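Local coordinates for EAL/GGDEF domain protein (PDB 3ICL) that is of unknown function but carries a GGDEF family domain, a compact alpha/beta fold in which helices pack around a mixed central sheet, at residues A[46-49]-A[50-54]; A[100-103]-A[104-108]; A[110-114]-A[115-119]; A[150-153]-A[154-158]. The protein carries 1 engineered substitution. One frame throughout, in Å; residues are numbered along the deposited sequence.

In chain order, the four contacts are short local motifs at the joints of one GGDEF family domain. Contact 1 joins helix 41-48 to helix 50-67, contact 2 is the last turns of helix 96-106, contact 3 is the hairpin 110-117, and contact 4 leads from helix 135-152 into edge strand 156-159 of the five-stranded sheet. Contacts 1 and 3, with centres about 12 Å apart, form one apolar patch where Leu-48 and Val-52 pack on Ile-117 and Phe-112, so the hairpin lies on the helix junction. Contact 2 touches contact 3, and through Gln-100 and Leu-103 with Tyr-157 it joins helix 96-106 to the edge strand of contact 4. Contacts 1 and 4, centres about 24 Å apart, do not meet.

Contact 1. Residues A[46-49]-A[50-54]; sequences DSLG and HLVGD
Leu-48 and Val-52 meet across a tight helix-to-helix junction, in which helix 41-48 stops and helix 50-67 starts with a single glycine between them. The two side chains run at a slant to each other. CB of Leu-48 rests 3.8 Å from CB of Val-52, and farther out CD1 of Leu-48 touches CG1 of Val-52 at 3.6 Å. The valine presents that methyl because CG1 lies opposite its own backbone nitrogen (chi1 172°), while its other branch, CG2, faces back to the carbonyl oxygen of Leu-48. An apolar patch thus bridges the bend between the helices.

Gly-49 makes the bend possible. Its phi is positive, a region that glycine enters easily, and the residue serves both as the first after one helix and as the N-cap of the next. Its carbonyl accepts the N-H of Gly-53 at an N to O distance of 3.0 Å, with an N-H...O angle of 156° and in the carbonyl plane, which opens the hydrogen-bond ladder of helix 50-67. The imidazole of His-50 turns an edge to the same glycine, its CD2 lying 3.8 Å from Gly-49 C. Asp-46, in the last turn of helix 41-48, keeps its carboxylate in a salt bridge with Lys-42.

The end of the first helix is tied to the second through solvent: one water donates to Leu-48 O at 2.6 Å and accepts from the N-H of Val-52, its oxygen 2.9 Å from Val-52 N.

Contact 2. Residues A[100-103]-A[104-108]; sequences QKIL and DGLAQ
Ile-102 and Leu-106 lie side by side one helical turn apart and point the same way. CG2 of Ile-102 meets CD1 of Leu-106 at 3.6 Å, a placement that follows from CG2 standing opposite the backbone nitrogen of its residue. CG of Leu-106 also sits 3.3 Å from Ile-102 O, close beside the carbonyl that receives its own N-H. That bond, Leu-106 N to Ile-102 O, is 2.8 Å long and fairly straight at 165°.

On another side of the helix, the carboxylate of Asp-104 folds back over the preceding turn. Gln-100 O lies 3.3 Å from both OD1 and OD2, acceptors that cannot bond one another, while the N-H of Asp-104 is given to that same carbonyl.

This is the C-terminal end of helix 96-106, whose i to i+4 bonds fade here: Ala-107 N reaches Leu-103 O with an angle of 121°, a weak bond. Beyond the helix, Ile-102 and Leu-106 both rest on Leu-36 of strand 32-38, and Leu-106 also touches Thr-60 and Arg-63 of helix 50-67. Leu-103 touches Val-121 and Ile-123 of strand 121-127, and the side-chain NE2 of Gln-100 is hydrogen-bonded to the hydroxyl of Tyr-157.

Contact 3. Residues A[110-114]-A[115-119]; sequences FVFGA and QQIVI
Strands 110-112 and 115-117 form a small antiparallel hairpin, separate from the central sheet and laid against helix 50-67. Phe-110 and Ile-117 make a hydrogen-bonded pair: Phe-110 N to Ile-117 O is 2.8 Å, and the reverse bond, Ile-117 N to Phe-110 O, is 2.9 Å. Phe-112 and Gln-115 repeat this pattern next to the turn, with Val-111 and Gln-116 as the non-hydrogen-bonded pair between them.

Phe-110, Phe-112 and Ile-117 share one face. CG1 of Ile-117 approaches the edge of the Phe-112 ring in its plane, 3.8 Å from CD2, and the two side chains stand at about a right angle. The Phe-110 ring reaches past the strand to Ile-119, whose CD1 is 3.6 Å from CE2; chi1 of 56° sets CG1 of Ile-119 between its backbone nitrogen and carbonyl carbon, pointing it at the ring. Arg-63 adds a cation-pi contact to Phe-110. On the other face, the bent side chain of Gln-116 lies alongside Val-111, with CD 3.8 Å from CG2.

Gly-113, with positive phi, and Ala-114 fill the corners of the type II' turn from Phe-112 to Gln-115, the tight two-residue connection characteristic of short beta hairpins.

Contact 4. Residues A[150-153]-A[154-158]; sequences KSRG and KNNYQ. With SO4 (sulfate ion), chain E; SO4 (sulfate ion), chain C.
Arg-152 reaches across to Gln-158 at the exit of helix 135-152, where a beta-alpha-beta unit returns its chain to the sheet as strand 156-159, alongside and parallel to strand 121-127. From CB, the side chain leaves with an unusual chi1 of 106°, which swings it over the strand that follows. CG passes Asn-156, 4.0 Å from ND2, and NE comes near OE1 of Gln-158. The guanidinium then lies with one face on that amide oxygen: Gln-158 OE1 sits over its centre, 3.3 Å from CZ, and the two flat groups are turned 36° against each other. OE1 packs over this face without a hydrogen bond, the angle at NH2 being too poor for one. At the tip, NH2 rests 3.5 Å from CB of Gln-158, and Tyr-157 O lies off the guanidinium edge.

Gly-153, with positive phi, leaves the helical conformation and passes the chain to Lys-154. Asn-156 then faces back over Gly-153, while its amide is held elsewhere, ND2 by Ala-149 O and OD1 by Ser-122 OG.

Two sulfate ions, probably from the crystallisation liquor, bind at separate places. At the turn, Lys-154 N donates to O3 of the chain E sulfate at 3.1 Å. The extended chain of Lys-150 carries its ammonium away to the other sulfate, where NZ is 2.7 Å from O4 of the chain C ion.

Contact 1. Residues A[46-49]-A[50-54]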
loop_
_atom_site.group_PDB
_atom_site.type_symbol
_atom_site.label_atom_id
_atom_site.label_comp_id
_atom_site.label_asym_id
_atom_site.label_seq_id
_atom_site.Cartn_x
_atom_site.Cartn_y
_atom_site.Cartn_z
ATOM N N ASP A 46 -19.364 -5.503 4.944
ATOM C CA ASP A 46 -20.724 -5.408 5.477
ATOM C C ASP A 46 -21.615 -6.492 4.891
ATOM O O ASP A 46 -22.298 -7.209 5.618
ATOM C CB ASP A 46 -21.351 -4.047 5.168
ATOM C CG ASP A 46 -20.687 -2.911 5.917
ATOM O OD1 ASP A 46 -20.339 -3.097 7.099
ATOM O OD2 ASP A 46 -20.530 -1.826 5.324
ATOM N N SER A 47 -21.602 -6.599 3.568
ATOM C CA SER A 47 -22.413 -7.582 2.861
ATOM C C SER A 47 -22.059 -9.034 3.173
ATOM O O SER A 47 -22.935 -9.839 3.496
ATOM C CB SER A 47 -22.297 -7.368 1.345
ATOM O OG SER A 47 -22.837 -6.122 0.951
ATOM N N LEU A 48 -20.773 -9.361 3.079
ATOM C CA LEU A 48 -20.308 -10.730 3.288
ATOM C C LEU A 48 -19.946 -11.150 4.713
ATOM O O LEU A 48 -19.815 -12.338 4.990
ATOM C CB LEU A 48 -19.117 -11.003 2.365
ATOM C CG LEU A 48 -19.316 -10.619 0.892
ATOM C CD1 LEU A 48 -18.109 -11.079 0.080
ATOM C CD2 LEU A 48 -20.589 -11.253 0.349
ATOM N N GLY A 49 -19.792 -10.194 5.618
ATOM C CA GLY A 49 -19.435 -10.555 6.976
ATOM C C GLY A 49 -17.936 -10.474 7.180
ATOM O O GLY A 49 -17.167 -10.546 6.216
ATOM N N HIS A 50 -17.521 -10.343 8.436
ATOM C CA HIS A 50 -16.108 -10.211 8.781
ATOM C C HIS A 50 -15.245 -11.447 8.529
ATOM O O HIS A 50 -14.023 -11.338 8.402
ATOM C CB HIS A 50 -15.971 -9.762 10.241
ATOM C CG HIS A 50 -16.665 -8.467 10.541
ATOM N ND1 HIS A 50 -16.462 -7.768 11.713
ATOM C CD2 HIS A 50 -17.571 -7.754 9.832
ATOM C CE1 HIS A 50 -17.213 -6.681 11.711
ATOM N NE2 HIS A 50 -17.895 -6.649 10.581
ATOM N N LEU A 51 -15.859 -12.624 8.467
ATOM C CA LEU A 51 -15.089 -13.830 8.194
ATOM C C LEU A 51 -14.487 -13.703 6.797
ATOM O O LEU A 51 -13.287 -13.897 6.608
ATOM C CB LEU A 51 -15.977 -15.074 8.270
ATOM C CG LEU A 51 -16.406 -15.501 9.675
ATOM C CD1 LEU A 51 -17.396 -16.657 9.594
ATOM C CD2 LEU A 51 -15.177 -15.899 10.466
ATOM N N VAL A 52 -15.325 -13.371 5.821
ATOM C CA VAL A 52 -14.867 -13.208 4.445
ATOM C C VAL A 52 -13.988 -11.963 4.354
ATOM O O VAL A 52 -12.977 -11.954 3.647
ATOM C CB VAL A 52 -16.061 -13.057 3.464
ATOM C CG1 VAL A 52 -15.564 -12.685 2.073
ATOM C CG2 VAL A 52 -16.840 -14.359 3.403
ATOM N N GLY A 53 -14.383 -10.923 5.082
ATOM C CA GLY A 53 -13.627 -9.683 5.085
ATOM C C GLY A 53 -12.185 -9.884 5.514
ATOM O O GLY A 53 -11.269 -9.369 4.876
ATOM N N ASP A 54 -11.974 -10.630 6.594
ATOM C CA ASP A 54 -10.619 -10.876 7.071
ATOM C C ASP A 54 -9.840 -11.694 6.060
ATOM O O ASP A 54 -8.661 -11.432 5.815
ATOM C CB ASP A 54 -10.638 -11.596 8.418
ATOM C CG ASP A 54 -11.214 -10.740 9.523
ATOM O OD1 ASP A 54 -11.242 -9.502 9.357
ATOM O OD2 ASP A 54 -11.624 -11.298 10.560
HETATM O O HOH W 1 -18.151 -13.875 6.243
#

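Contact 2. Residues A[100-103]-A[104-108]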
loop_
_atom_site.group_PDB
_atom_site.type_symbol
_atom_site.label_atom_id
_atom_site.label_comp_id
_atom_site.label_asym_id
_atom_site.label_seq_id
_atom_site.Cartn_x
_atom_site.Cartn_y
_atom_site.Cartn_z
ATOM N N GLN A 100 1.996 -0.127 -10.249
ATOM C CA GLN A 100 1.345 -0.763 -11.388
ATOM C C GLN A 100 1.273 -2.280 -11.219
ATOM O O GLN A 100 0.280 -2.910 -11.592
ATOM C CB GLN A 100 2.082 -0.400 -12.680
ATOM C CG GLN A 100 1.773 1.018 -13.142
ATOM C CD GLN A 100 2.723 1.520 -14.205
ATOM O OE1 GLN A 100 3.421 0.740 -14.856
ATOM N NE2 GLN A 100 2.745 2.829 -14.398
ATOM N N LYS A 101 2.316 -2.861 -10.636
ATOM C CA LYS A 101 2.354 -4.305 -10.419
ATOM C C LYS A 101 1.345 -4.698 -9.334
ATOM O O LYS A 101 0.752 -5.783 -9.380
ATOM C CB LYS A 101 3.769 -4.738 -10.019
ATOM C CG LYS A 101 3.968 -6.242 -9.957
ATOM C CD LYS A 101 5.438 -6.601 -9.789
ATOM C CE LYS A 101 5.653 -8.103 -9.892
ATOM N NZ LYS A 101 7.096 -8.461 -9.830
ATOM N N ILE A 102 1.163 -3.881 -8.375
ATOM C CA ILE A 102 0.174 -4.134 -7.332
ATOM C C ILE A 102 -1.208 -4.070 -7.961
ATOM O O ILE A 102 -2.043 -4.949 -7.740
ATOM C CB ILE A 102 0.241 -3.090 -6.188
ATOM C CG1 ILE A 102 1.565 -3.197 -5.419
ATOM C CG2 ILE A 102 -0.884 -3.356 -5.185
ATOM C CD1 ILE A 102 1.845 -2.085 -4.470
ATOM N N LEU A 103 -1.485 -3.015 -8.690
ATOM C CA LEU A 103 -2.793 -2.886 -9.316
ATOM C C LEU A 103 -3.076 -4.086 -10.230
ATOM O O LEU A 103 -4.213 -4.547 -10.324
ATOM C CB LEU A 103 -2.889 -1.555 -10.087
ATOM C CG LEU A 103 -2.907 -0.272 -9.228
ATOM C CD1 LEU A 103 -2.783 0.962 -10.109
ATOM C CD2 LEU A 103 -4.186 -0.198 -8.432
ATOM N N ASP A 104 -2.045 -4.600 -10.899
ATOM C CA ASP A 104 -2.238 -5.755 -11.774
ATOM C C ASP A 104 -2.603 -6.988 -10.960
ATOM O O ASP A 104 -3.464 -7.770 -11.358
ATOM C CB ASP A 104 -0.979 -6.047 -12.600
ATOM C CG ASP A 104 -0.718 -4.985 -13.651
ATOM O OD1 ASP A 104 -1.644 -4.194 -13.932
ATOM O OD2 ASP A 104 0.404 -4.946 -14.198
ATOM N N GLY A 105 -1.954 -7.158 -9.814
ATOM C CA GLY A 105 -2.247 -8.309 -8.979
ATOM C C GLY A 105 -3.598 -8.208 -8.291
ATOM O O GLY A 105 -4.321 -9.200 -8.195
ATOM N N LEU A 106 -3.950 -7.010 -7.824
ATOM C CA LEU A 106 -5.220 -6.807 -7.132
ATOM C C LEU A 106 -6.437 -6.678 -8.043
ATOM O O LEU A 106 -7.571 -6.655 -7.563
ATOM C CB LEU A 106 -5.139 -5.580 -6.216
ATOM C CG LEU A 106 -4.038 -5.611 -5.148
ATOM C CD1 LEU A 106 -4.166 -4.393 -4.232
ATOM C CD2 LEU A 106 -4.135 -6.895 -4.344
ATOM N N ALA A 107 -6.209 -6.579 -9.350
ATOM C CA ALA A 107 -7.313 -6.483 -10.302
ATOM C C ALA A 107 -7.849 -7.889 -10.564
ATOM O O ALA A 107 -8.930 -8.056 -11.124
ATOM C CB ALA A 107 -6.838 -5.860 -11.603
ATOM N N GLN A 108 -7.080 -8.899 -10.168
ATOM C CA GLN A 108 -7.502 -10.285 -10.348
ATOM C C GLN A 108 -8.584 -10.584 -9.319
ATOM O O GLN A 108 -8.544 -10.074 -8.202
ATOM C CB GLN A 108 -6.323 -11.237 -10.148
ATOM C CG GLN A 108 -5.204 -11.065 -11.158
ATOM C CD GLN A 108 -3.960 -11.835 -10.769
ATOM O OE1 GLN A 108 -3.405 -11.627 -9.687
ATOM N NE2 GLN A 108 -3.514 -12.731 -11.644
#

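Contact 3. Residues A[110-114]-A[115-119]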
loop_
_atom_site.group_PDB
_atom_site.type_symbol
_atom_site.label_atom_id
_atom_site.label_comp_id
_atom_site.label_asym_id
_atom_site.label_seq_id
_atom_site.Cartn_x
_atom_site.Cartn_y
_atom_site.Cartn_z
ATOM N N PHE A 110 -10.928 -12.356 -6.403
ATOM C CA PHE A 110 -10.666 -13.054 -5.150
ATOM C C PHE A 110 -11.861 -13.988 -5.038
ATOM O O PHE A 110 -12.983 -13.541 -4.805
ATOM C CB PHE A 110 -10.664 -12.076 -3.975
ATOM C CG PHE A 110 -9.448 -11.195 -3.917
ATOM C CD1 PHE A 110 -8.284 -11.631 -3.288
ATOM C CD2 PHE A 110 -9.466 -9.928 -4.489
ATOM C CE1 PHE A 110 -7.154 -10.814 -3.226
ATOM C CE2 PHE A 110 -8.338 -9.102 -4.432
ATOM C CZ PHE A 110 -7.184 -9.548 -3.799
ATOM N N VAL A 111 -11.639 -15.283 -5.216
ATOM C CA VAL A 111 -12.756 -16.213 -5.158
ATOM C C VAL A 111 -12.926 -16.886 -3.803
ATOM O O VAL A 111 -12.050 -17.608 -3.341
ATOM C CB VAL A 111 -12.631 -17.301 -6.251
ATOM C CG1 VAL A 111 -13.900 -18.141 -6.293
ATOM C CG2 VAL A 111 -12.382 -16.649 -7.608
ATOM N N PHE A 112 -14.064 -16.624 -3.172
ATOM C CA PHE A 112 -14.393 -17.208 -1.880
ATOM C C PHE A 112 -15.607 -18.091 -2.130
ATOM O O PHE A 112 -16.721 -17.596 -2.313
ATOM C CB PHE A 112 -14.709 -16.098 -0.874
ATOM C CG PHE A 112 -13.543 -15.181 -0.606
ATOM C CD1 PHE A 112 -12.382 -15.669 -0.010
ATOM C CD2 PHE A 112 -13.594 -13.842 -0.972
ATOM C CE1 PHE A 112 -11.288 -14.835 0.217
ATOM C CE2 PHE A 112 -12.506 -13.001 -0.748
ATOM C CZ PHE A 112 -11.350 -13.501 -0.152
ATOM N N GLY A 113 -15.384 -19.401 -2.155
ATOM C CA GLY A 113 -16.473 -20.313 -2.434
ATOM C C GLY A 113 -16.902 -20.045 -3.864
ATOM O O GLY A 113 -16.068 -20.014 -4.767
ATOM N N ALA A 114 -18.195 -19.841 -4.076
ATOM C CA ALA A 114 -18.710 -19.551 -5.407
ATOM C C ALA A 114 -18.902 -18.043 -5.563
ATOM O O ALA A 114 -19.514 -17.579 -6.528
ATOM C CB ALA A 114 -20.043 -20.271 -5.625
ATOM N N GLN A 115 -18.377 -17.280 -4.608
ATOM C CA GLN A 115 -18.516 -15.831 -4.641
ATOM C C GLN A 115 -17.276 -15.129 -5.180
ATOM O O GLN A 115 -16.207 -15.165 -4.568
ATOM C CB GLN A 115 -18.845 -15.306 -3.240
ATOM C CG GLN A 115 -19.267 -13.845 -3.197
ATOM C CD GLN A 115 -20.324 -13.511 -4.229
ATOM O OE1 GLN A 115 -20.014 -13.284 -5.398
ATOM N NE2 GLN A 115 -21.581 -13.492 -3.806
ATOM N N GLN A 116 -17.435 -14.500 -6.341
ATOM C CA GLN A 116 -16.355 -13.763 -6.988
ATOM C C GLN A 116 -16.291 -12.374 -6.369
ATOM O O GLN A 116 -17.317 -11.704 -6.241
ATOM C CB GLN A 116 -16.637 -13.616 -8.487
ATOM C CG GLN A 116 -16.739 -14.925 -9.249
ATOM C CD GLN A 116 -15.384 -15.490 -9.617
ATOM O OE1 GLN A 116 -14.645 -14.893 -10.403
ATOM N NE2 GLN A 116 -15.048 -16.642 -9.050
ATOM N N ILE A 117 -15.099 -11.945 -5.968
ATOM C CA ILE A 117 -14.953 -10.615 -5.392
ATOM C C ILE A 117 -13.897 -9.811 -6.147
ATOM O O ILE A 117 -12.775 -10.278 -6.371
ATOM C CB ILE A 117 -14.548 -10.657 -3.899
ATOM C CG1 ILE A 117 -15.619 -11.373 -3.073
ATOM C CG2 ILE A 117 -14.371 -9.236 -3.378
ATOM C CD1 ILE A 117 -16.980 -10.717 -3.138
ATOM N N VAL A 118 -14.280 -8.606 -6.553
ATOM C CA VAL A 118 -13.378 -7.714 -7.259
ATOM C C VAL A 118 -13.268 -6.444 -6.421
ATOM O O VAL A 118 -14.259 -5.760 -6.185
ATOM C CB VAL A 118 -13.912 -7.372 -8.670
ATOM C CG1 VAL A 118 -15.339 -6.849 -8.582
ATOM C CG2 VAL A 118 -13.007 -6.342 -9.332
ATOM N N ILE A 119 -12.069 -6.144 -5.937
ATOM C CA ILE A 119 -11.895 -4.943 -5.131
ATOM C C ILE A 119 -11.464 -3.790 -6.009
ATOM O O ILE A 119 -10.886 -3.998 -7.083
ATOM C CB ILE A 119 -10.819 -5.113 -4.025
ATOM C CG1 ILE A 119 -9.487 -5.533 -4.651
ATOM C CG2 ILE A 119 -11.295 -6.110 -2.978
ATOM C CD1 ILE A 119 -8.337 -5.560 -3.681
#

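Contact 4. Residues A[150-153]-A[154-158]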
loop_
_atom_site.group_PDB
_atom_site.type_symbol
_atom_site.label_atom_id
_atom_site.label_comp_id
_atom_site.label_asym_id
_atom_site.label_seq_id
_atom_site.Cartn_x
_atom_site.Cartn_y
_atom_site.Cartn_z
ATOM N N LYS A 150 -8.451 8.463 -4.938
ATOM C CA LYS A 150 -9.753 7.861 -4.667
ATOM C C LYS A 150 -10.911 8.769 -5.071
ATOM O O LYS A 150 -11.967 8.295 -5.487
ATOM C CB LYS A 150 -9.872 7.522 -3.179
ATOM C CG LYS A 150 -11.131 6.750 -2.821
ATOM C CD LYS A 150 -11.220 6.499 -1.324
ATOM C CE LYS A 150 -12.504 5.780 -0.967
ATOM N NZ LYS A 150 -12.751 5.784 0.503
ATOM N N SER A 151 -10.714 10.076 -4.950
ATOM C CA SER A 151 -11.765 11.022 -5.293
ATOM C C SER A 151 -11.978 11.181 -6.800
ATOM O O SER A 151 -13.070 11.543 -7.232
ATOM C CB SER A 151 -11.465 12.393 -4.677
ATOM O OG SER A 151 -10.424 13.041 -5.383
ATOM N N ARG A 152 -10.977 10.857 -7.570
ATOM C CA ARG A 152 -11.014 11.065 -8.983
ATOM C C ARG A 152 -11.287 9.758 -9.783
ATOM O O ARG A 152 -11.431 9.781 -10.982
ATOM C CB ARG A 152 -9.758 11.794 -9.420
ATOM C CG ARG A 152 -8.792 10.932 -10.128
ATOM C CD ARG A 152 -7.782 11.661 -10.996
ATOM N NE ARG A 152 -6.472 10.989 -10.946
ATOM C CZ ARG A 152 -5.277 11.583 -10.989
ATOM N NH1 ARG A 152 -5.132 12.914 -11.111
ATOM N NH2 ARG A 152 -4.199 10.825 -10.933
ATOM N N GLY A 153 -11.385 8.634 -9.086
ATOM C CA GLY A 153 -11.575 7.346 -9.738
ATOM C C GLY A 153 -11.146 6.152 -8.900
ATOM O O GLY A 153 -10.910 6.279 -7.699
ATOM N N LYS A 154 -11.056 4.986 -9.537
ATOM C CA LYS A 154 -10.648 3.763 -8.851
ATOM C C LYS A 154 -9.591 3.019 -9.661
ATOM O O LYS A 154 -9.398 3.298 -10.845
ATOM C CB LYS A 154 -11.857 2.850 -8.605
ATOM C CG LYS A 154 -12.503 2.266 -9.853
ATOM C CD LYS A 154 -13.664 1.350 -9.472
ATOM C CE LYS A 154 -14.322 0.715 -10.687
ATOM N NZ LYS A 154 -14.992 1.724 -11.554
ATOM N N ASN A 155 -8.918 2.076 -9.006
ATOM C CA ASN A 155 -7.856 1.274 -9.608
ATOM C C ASN A 155 -6.810 2.185 -10.226
ATOM O O ASN A 155 -6.346 1.981 -11.347
ATOM C CB ASN A 155 -8.447 0.316 -10.638
ATOM C CG ASN A 155 -9.489 -0.599 -10.025
ATOM O OD1 ASN A 155 -9.331 -1.051 -8.889
ATOM N ND2 ASN A 155 -10.557 -0.876 -10.768
ATOM N N ASN A 156 -6.422 3.184 -9.444
ATOM C CA ASN A 156 -5.471 4.193 -9.884
ATOM C C ASN A 156 -4.444 4.539 -8.823
ATOM O O ASN A 156 -4.525 4.093 -7.679
ATOM C CB ASN A 156 -6.237 5.461 -10.244
ATOM C CG ASN A 156 -7.115 5.953 -9.096
ATOM O OD1 ASN A 156 -7.381 5.216 -8.143
ATOM N ND2 ASN A 156 -7.578 7.192 -9.191
ATOM N N TYR A 157 -3.477 5.354 -9.215
ATOM C CA TYR A 157 -2.452 5.801 -8.298
ATOM C C TYR A 157 -2.047 7.206 -8.699
ATOM O O TYR A 157 -2.290 7.637 -9.825
ATOM C CB TYR A 157 -1.233 4.863 -8.328
ATOM C CG TYR A 157 -0.337 4.953 -9.559
ATOM C CD1 TYR A 157 0.584 5.994 -9.713
ATOM C CD2 TYR A 157 -0.380 3.969 -10.548
ATOM C CE1 TYR A 157 1.443 6.046 -10.819
ATOM C CE2 TYR A 157 0.471 4.013 -11.656
ATOM C CZ TYR A 157 1.379 5.051 -11.782
ATOM O OH TYR A 157 2.227 5.076 -12.868
ATOM N N GLN A 158 -1.465 7.936 -7.762
ATOM C CA GLN A 158 -0.984 9.269 -8.066
ATOM C C GLN A 158 0.036 9.704 -7.030
ATOM O O GLN A 158 -0.025 9.300 -5.862
ATOM C CB GLN A 158 -2.144 10.266 -8.153
ATOM C CG GLN A 158 -2.720 10.734 -6.850
ATOM C CD GLN A 158 -3.726 11.850 -7.067
ATOM O OE1 GLN A 158 -4.751 11.656 -7.719
ATOM N NE2 GLN A 158 -3.430 13.029 -6.530
HETATM S S SO4 E . -12.118 4.006 -13.285
HETATM O O1 SO4 E . -13.127 3.401 -14.177
HETATM O O2 SO4 E . -11.488 5.157 -13.955
HETATM O O3 SO4 E . -12.766 4.467 -12.044
HETATM O O4 SO4 E . -11.087 3.002 -12.963
HETATM S S SO4 C . -11.654 5.298 4.015
HETATM O O1 SO4 C . -10.411 5.656 4.723
HETATM O O2 SO4 C . -12.329 4.204 4.742
HETATM O O3 SO4 C . -12.542 6.476 3.955
HETATM O O4 SO4 C . -11.334 4.847 2.644
#